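Local structure of transcriptional regulator, MarR family, putative (Bacillus cereus, 3BJA) at residues E124-L127 with E128-L132. The protein probably binds DNA as a transcription factor of the MarR family and forms a dimer of two identical chains. Sequence-based numbering, arbitrary orientation.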
ATOM      1  N   GLU A 124      19.562  -0.636 -14.532  1.00 75.60           N
ATOM      2  CA  GLU A 124      18.759   0.558 -14.145  1.00 75.60           C
ATOM      3  C   GLU A 124      18.020   1.152 -15.349  1.00 74.74           C
ATOM      4  O   GLU A 124      16.831   1.442 -15.262  1.00 72.20           O
ATOM      5  CB  GLU A 124      19.640   1.655 -13.504  1.00 76.39           C
ATOM      6  CG  GLU A 124      19.945   1.442 -12.011  1.00 76.37           C
ATOM      7  CD  GLU A 124      21.025   2.389 -11.441  1.00 78.57           C
ATOM      8  OE1 GLU A 124      21.617   3.239 -12.174  1.00 80.37           O
ATOM      9  OE2 GLU A 124      21.311   2.243 -10.231  1.00 84.74           O
ATOM     10  N   GLY A 125      18.747   1.333 -16.457  1.00 75.71           N
ATOM     11  CA  GLY A 125      18.177   1.831 -17.730  1.00 74.43           C
ATOM     12  C   GLY A 125      17.087   0.928 -18.302  1.00 73.20           C
ATOM     13  O   GLY A 125      16.073   1.423 -18.817  1.00 74.70           O
ATOM     14  N   ILE A 126      17.289  -0.389 -18.190  1.00 68.69           N
ATOM     15  CA  ILE A 126      16.334  -1.383 -18.691  1.00 68.02           C
ATOM     16  C   ILE A 126      15.087  -1.354 -17.811  1.00 68.53           C
ATOM     17  O   ILE A 126      13.976  -1.258 -18.318  1.00 67.59           O
ATOM     18  CB  ILE A 126      16.969  -2.813 -18.774  1.00 66.54           C
ATOM     19  CG1 ILE A 126      18.078  -2.833 -19.822  1.00 65.37           C
ATOM     20  CG2 ILE A 126      15.944  -3.869 -19.166  1.00 64.98           C
ATOM     21  CD1 ILE A 126      18.924  -4.094 -19.798  1.00 70.08           C
ATOM     22  N   LEU A 127      15.297  -1.414 -16.498  1.00 69.77           N
ATOM     23  CA  LEU A 127      14.213  -1.339 -15.501  1.00 73.00           C
ATOM     24  C   LEU A 127      13.382  -0.039 -15.620  1.00 73.39           C
ATOM     25  O   LEU A 127      12.152  -0.088 -15.568  1.00 75.31           O
ATOM     26  CB  LEU A 127      14.799  -1.515 -14.078  1.00 72.04           C
ATOM     27  CG  LEU A 127      13.871  -1.766 -12.892  1.00 69.92           C
ATOM     28  CD1 LEU A 127      12.884  -2.883 -13.114  1.00 65.47           C
ATOM     29  CD2 LEU A 127      14.748  -2.068 -11.704  1.00 73.99           C
ATOM     30  N   GLU A 128      14.055   1.095 -15.810  1.00 73.93           N
ATOM     31  CA  GLU A 128      13.395   2.389 -16.005  1.00 75.84           C
ATOM     32  C   GLU A 128      12.453   2.332 -17.205  1.00 75.55           C
ATOM     33  O   GLU A 128      11.281   2.675 -17.064  1.00 78.11           O
ATOM     34  CB  GLU A 128      14.420   3.524 -16.220  1.00 76.88           C
ATOM     35  CG  GLU A 128      13.814   4.941 -16.144  1.00 78.72           C
ATOM     36  CD  GLU A 128      14.654   6.036 -16.801  1.00 83.23           C
ATOM     37  OE1 GLU A 128      15.832   5.817 -17.184  1.00 95.74           O
ATOM     38  OE2 GLU A 128      14.102   7.148 -16.951  1.00103.08           O
ATOM     39  N   ASP A 129      12.968   1.900 -18.364  1.00 75.85           N
ATOM     40  CA  ASP A 129      12.167   1.750 -19.601  1.00 74.90           C
ATOM     41  C   ASP A 129      10.907   0.891 -19.388  1.00 74.27           C
ATOM     42  O   ASP A 129       9.796   1.295 -19.761  1.00 73.59           O
ATOM     43  CB  ASP A 129      12.985   1.091 -20.728  1.00 76.53           C
ATOM     44  CG  ASP A 129      14.047   2.018 -21.365  1.00 79.74           C
ATOM     45  OD1 ASP A 129      14.102   3.239 -21.088  1.00 79.88           O
ATOM     46  OD2 ASP A 129      14.832   1.486 -22.192  1.00 78.39           O
ATOM     47  N   LEU A 130      11.104  -0.289 -18.794  1.00 72.46           N
ATOM     48  CA  LEU A 130      10.027  -1.241 -18.553  1.00 72.15           C
ATOM     49  C   LEU A 130       8.957  -0.687 -17.611  1.00 73.92           C
ATOM     50  O   LEU A 130       7.753  -0.824 -17.900  1.00 73.16           O
ATOM     51  CB  LEU A 130      10.575  -2.577 -18.018  1.00 72.79           C
ATOM     52  CG  LEU A 130      11.346  -3.461 -19.015  1.00 71.81           C
ATOM     53  CD1 LEU A 130      12.163  -4.553 -18.301  1.00 67.55           C
ATOM     54  CD2 LEU A 130      10.384  -4.058 -20.047  1.00 64.32           C
ATOM     55  N   LEU A 131       9.385  -0.064 -16.503  1.00 73.62           N
ATOM     56  CA  LEU A 131       8.436   0.525 -15.531  1.00 71.75           C
ATOM     57  C   LEU A 131       7.667   1.725 -16.124  1.00 70.85           C
ATOM     58  O   LEU A 131       6.501   1.892 -15.821  1.00 70.68           O
ATOM     59  CB  LEU A 131       9.127   0.905 -14.222  1.00 70.56           C
ATOM     60  CG  LEU A 131       9.702  -0.196 -13.322  1.00 68.64           C
ATOM     61  CD1 LEU A 131      10.250   0.430 -12.050  1.00 63.40           C
ATOM     62  CD2 LEU A 131       8.703  -1.222 -12.956  1.00 63.21           C
ATOM     63  N   LEU A 132       8.303   2.538 -16.969  1.00 71.90           N
ATOM     64  CA  LEU A 132       7.613   3.677 -17.631  1.00 73.60           C
ATOM     65  C   LEU A 132       6.602   3.176 -18.666  1.00 72.73           C
ATOM     66  O   LEU A 132       5.521   3.752 -18.812  1.00 75.06           O
ATOM     67  CB  LEU A 132       8.596   4.701 -18.240  1.00 74.46           C
ATOM     68  CG  LEU A 132       9.145   5.788 -17.294  1.00 79.34           C
ATOM     69  CD1 LEU A 132       9.562   5.261 -15.912  1.00 83.46           C
ATOM     70  CD2 LEU A 132      10.313   6.565 -17.969  1.00 78.60           C
TER
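Leu131 packs against the carbonyl of Leu127, one helical turn earlier. Its CB lies 3.5 Å from Leu127 O. A chi1 of -66° turns the chain back toward the N-terminal side of its own residue, which brings CG closer, 3.3 Å from Leu127 O. The same CG meets Leu127 CD1 at 4.2 Å, while Leu131 CD1 carries the chain away from Leu127 O, to 4.0 Å. The two chains run alongside each other, their tips leading off in one direction. Leu131 N donates a hydrogen bond to Leu127 O at 2.9 Å, nearly straight at the hydrogen (165°).

Ile126 and Leu130 repeat the i to i+4 pairing on another side of the helix. Ile126 CG2, anti to the backbone N, touches Leu130 CD1 at 3.9 Å, and Leu130 N hydrogen-bonds to Ile126 O. Along the more exposed side, Asp129 N hydrogen-bonds to Gly125 O at 3.2 Å.

These turns belong to helix 121-138, the last of the chain. Leu127 also packs on Phe119, in the loop after helix 95-116, and against Leu7 of the second subunit, in its helix 2-25; Ile126 meets Ile126 of that subunit, placing the contact at the dimer interface.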